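Local coordinates for phosphoribosylglycinamide synthetase (Anaerococcus prevotii, PDB 4DIM), which probably acts as an ATP-dependent ligase of the ATP-grasp family, binding ATP and metal ions, at residues I31-P39 / L48-I57. Residues are numbered along the deposited sequence; the frame is centred on the assembly and turned at random.
Sequences IHTIAGTMP and LADEISYMDI
The imidazole of H32 sits where the two strands start to pair, held by neighbouring acids in two different ways. Its NE2 donates to OE1 of E51 over 3.0 Å, meeting the anti side of the carboxylate from about 29° out of its plane, while CB of D50 lies 3.5 Å from the ring centroid in a CH-pi contact over one face. With CG anti to the backbone N (chi1 -179°), the ring of H32 swings across to reach both. E51 also gives OE2 to R9 in a salt bridge, so its carboxylate links H32 to R9 on strand 9-13. Replacing H32 with an alanine would probably deprive E51 OE1 of this donor and the D50 methylene of the ring it rests on. Beyond this end, strands 32-37 and 51-54 run parallel: A35 N donates to E51 O, S53 N to A35 O at 2.8 Å, T37 N to S53 O and M55 N to T37 O at 2.7 Å. CG2 of T37 packs 3.7 Å from CG2 of I52. This is the beta-alpha-beta unit that puts 51-54 at the sheet's edge; with two acids beside it, the imidazole may hold a second proton somewhat more readily, though R9 offsets part of that charge.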
loop_
_atom_site.group_PDB
_atom_site.type_symbol
_atom_site.label_atom_id
_atom_site.label_comp_id
_atom_site.label_asym_id
_atom_site.label_seq_id
_atom_site.Cartn_x
_atom_site.Cartn_y
_atom_site.Cartn_z
ATOM N N ILE A 31 14.763 3.068 -19.983
ATOM C CA ILE A 31 15.297 1.931 -19.208
ATOM C C ILE A 31 14.844 0.630 -19.861
ATOM O O ILE A 31 13.707 0.540 -20.312
ATOM C CB ILE A 31 14.833 2.018 -17.694
ATOM C CG1 ILE A 31 15.389 3.262 -17.007
ATOM C CG2 ILE A 31 15.176 0.764 -16.855
ATOM C CD1 ILE A 31 14.905 3.428 -15.581
ATOM N N HIS A 32 15.698 -0.397 -19.816
ATOM C CA HIS A 32 15.418 -1.739 -20.342
ATOM C C HIS A 32 14.747 -2.560 -19.225
ATOM O O HIS A 32 15.397 -2.945 -18.251
ATOM C CB HIS A 32 16.722 -2.398 -20.826
ATOM C CG HIS A 32 16.518 -3.754 -21.409
ATOM N ND1 HIS A 32 16.475 -3.947 -22.775
ATOM C CD2 HIS A 32 16.331 -4.940 -20.790
ATOM C CE1 HIS A 32 16.274 -5.243 -22.943
ATOM N NE2 HIS A 32 16.169 -5.876 -21.772
ATOM N N THR A 33 13.445 -2.799 -19.335
ATOM C CA THR A 33 12.756 -3.462 -18.247
ATOM C C THR A 33 12.742 -4.985 -18.425
ATOM O O THR A 33 12.733 -5.524 -19.532
ATOM C CB THR A 33 11.366 -2.872 -18.032
ATOM O OG1 THR A 33 10.635 -2.877 -19.255
ATOM C CG2 THR A 33 11.437 -1.463 -17.527
ATOM N N ILE A 34 12.797 -5.657 -17.282
ATOM C CA ILE A 34 12.750 -7.083 -17.149
ATOM C C ILE A 34 11.602 -7.347 -16.210
ATOM O O ILE A 34 11.664 -6.915 -15.061
ATOM C CB ILE A 34 14.092 -7.643 -16.627
ATOM C CG1 ILE A 34 15.248 -7.325 -17.585
ATOM C CG2 ILE A 34 13.990 -9.157 -16.379
ATOM C CD1 ILE A 34 16.355 -6.765 -16.926
ATOM N N ALA A 35 10.540 -7.992 -16.708
ATOM C CA ALA A 35 9.401 -8.380 -15.899
ATOM C C ALA A 35 9.715 -9.646 -15.095
ATOM O O ALA A 35 9.824 -10.723 -15.687
ATOM C CB ALA A 35 8.198 -8.625 -16.792
ATOM N N GLY A 36 9.908 -9.499 -13.776
ATOM C CA GLY A 36 10.119 -10.625 -12.863
ATOM C C GLY A 36 8.742 -11.169 -12.512
ATOM O O GLY A 36 8.035 -10.556 -11.708
ATOM N N THR A 37 8.294 -12.255 -13.167
ATOM C CA THR A 37 6.918 -12.685 -12.966
ATOM C C THR A 37 6.690 -14.197 -13.145
ATOM O O THR A 37 7.615 -14.976 -13.328
ATOM C CB THR A 37 6.023 -11.883 -13.943
ATOM O OG1 THR A 37 4.653 -12.228 -13.736
ATOM C CG2 THR A 37 6.394 -12.102 -15.427
HETATM N N MSE A 38 5.424 -14.588 -13.023
HETATM C CA MSE A 38 4.956 -15.957 -13.140
HETATM C C MSE A 38 4.330 -16.092 -14.552
HETATM O O MSE A 38 3.935 -15.075 -15.131
HETATM C CB MSE A 38 3.938 -16.206 -11.983
HETATM C CG MSE A 38 4.079 -17.531 -11.211
HETATM SE SE MSE A 38 5.872 -18.080 -10.683
HETATM C CE MSE A 38 5.554 -20.016 -10.398
ATOM N N PRO A 39 4.264 -17.303 -15.139
ATOM C CA PRO A 39 3.706 -17.469 -16.499
ATOM C C PRO A 39 2.592 -16.505 -16.951
ATOM O O PRO A 39 2.737 -15.857 -17.992
ATOM C CB PRO A 39 3.158 -18.909 -16.468
ATOM C CG PRO A 39 3.690 -19.536 -15.178
ATOM C CD PRO A 39 4.731 -18.604 -14.643
ATOM N N LEU A 48 5.028 -3.581 -22.356
ATOM C CA LEU A 48 5.927 -2.479 -21.979
ATOM C C LEU A 48 7.306 -3.044 -21.674
ATOM O O LEU A 48 8.303 -2.367 -21.942
ATOM C CB LEU A 48 5.429 -1.683 -20.748
ATOM C CG LEU A 48 4.326 -0.643 -20.968
ATOM C CD1 LEU A 48 3.623 -0.294 -19.628
ATOM C CD2 LEU A 48 4.889 0.620 -21.629
ATOM N N ALA A 49 7.369 -4.273 -21.082
ATOM C CA ALA A 49 8.647 -4.912 -20.723
ATOM C C ALA A 49 9.438 -5.356 -21.928
ATOM O O ALA A 49 8.875 -5.919 -22.869
ATOM C CB ALA A 49 8.427 -6.106 -19.808
ATOM N N ASP A 50 10.755 -5.121 -21.885
ATOM C CA ASP A 50 11.678 -5.547 -22.941
ATOM C C ASP A 50 12.014 -7.057 -22.783
ATOM O O ASP A 50 12.186 -7.757 -23.781
ATOM C CB ASP A 50 12.972 -4.712 -22.912
ATOM C CG ASP A 50 12.786 -3.228 -23.153
ATOM O OD1 ASP A 50 11.782 -2.675 -22.672
ATOM O OD2 ASP A 50 13.685 -2.606 -23.778
ATOM N N GLU A 51 12.102 -7.535 -21.526
ATOM C CA GLU A 51 12.422 -8.917 -21.166
ATOM C C GLU A 51 11.417 -9.471 -20.140
ATOM O O GLU A 51 10.746 -8.700 -19.462
ATOM C CB GLU A 51 13.834 -8.947 -20.539
ATOM C CG GLU A 51 14.732 -10.091 -20.937
ATOM C CD GLU A 51 16.185 -9.757 -20.664
ATOM O OE1 GLU A 51 16.672 -8.756 -21.239
ATOM O OE2 GLU A 51 16.820 -10.453 -19.837
ATOM N N ILE A 52 11.336 -10.819 -20.031
ATOM C CA ILE A 52 10.512 -11.520 -19.049
ATOM C C ILE A 52 11.369 -12.547 -18.423
ATOM O O ILE A 52 11.998 -13.299 -19.153
ATOM C CB ILE A 52 9.229 -12.162 -19.624
ATOM C CG1 ILE A 52 8.421 -11.122 -20.442
ATOM C CG2 ILE A 52 8.382 -12.782 -18.474
ATOM C CD1 ILE A 52 7.171 -11.597 -21.066
ATOM N N SER A 53 11.417 -12.580 -17.087
ATOM C CA SER A 53 12.205 -13.549 -16.313
ATOM C C SER A 53 11.227 -14.249 -15.421
ATOM O O SER A 53 10.550 -13.602 -14.622
ATOM C CB SER A 53 13.322 -12.870 -15.521
ATOM O OG SER A 53 14.240 -13.832 -15.029
ATOM N N TYR A 54 11.035 -15.542 -15.651
ATOM C CA TYR A 54 10.040 -16.281 -14.922
ATOM C C TYR A 54 10.591 -16.627 -13.549
ATOM O O TYR A 54 11.666 -17.212 -13.440
ATOM C CB TYR A 54 9.596 -17.502 -15.720
ATOM C CG TYR A 54 8.744 -17.170 -16.930
ATOM C CD1 TYR A 54 9.049 -17.685 -18.182
ATOM C CD2 TYR A 54 7.569 -16.439 -16.801
ATOM C CE1 TYR A 54 8.232 -17.447 -19.283
ATOM C CE2 TYR A 54 6.752 -16.180 -17.898
ATOM C CZ TYR A 54 7.081 -16.687 -19.141
ATOM O OH TYR A 54 6.268 -16.456 -20.232
HETATM N N MSE A 55 9.890 -16.182 -12.496
HETATM C CA MSE A 55 10.325 -16.388 -11.118
HETATM C C MSE A 55 9.195 -16.173 -10.166
HETATM O O MSE A 55 8.342 -15.333 -10.427
HETATM C CB MSE A 55 11.475 -15.399 -10.753
HETATM C CG MSE A 55 11.119 -13.897 -10.982
HETATM SE SE MSE A 55 12.493 -12.660 -10.462
HETATM C CE MSE A 55 13.872 -13.154 -11.607
ATOM N N ASP A 56 9.203 -16.903 -9.046
ATOM C CA ASP A 56 8.279 -16.677 -7.941
ATOM C C ASP A 56 8.974 -15.625 -7.050
ATOM O O ASP A 56 9.993 -15.902 -6.389
ATOM C CB ASP A 56 7.919 -17.967 -7.190
ATOM C CG ASP A 56 7.090 -17.716 -5.948
ATOM O OD1 ASP A 56 6.271 -16.734 -5.955
ATOM O OD2 ASP A 56 7.256 -18.479 -4.961
ATOM N N ILE A 57 8.435 -14.406 -7.108
ATOM C CA ILE A 57 8.979 -13.225 -6.441
ATOM C C ILE A 57 8.776 -13.252 -4.902
ATOM O O ILE A 57 9.437 -12.509 -4.173
ATOM C CB ILE A 57 8.406 -11.927 -7.059
ATOM C CG1 ILE A 57 6.893 -11.687 -6.695
ATOM C CG2 ILE A 57 8.688 -11.890 -8.591
ATOM C CD1 ILE A 57 6.358 -10.310 -7.163
#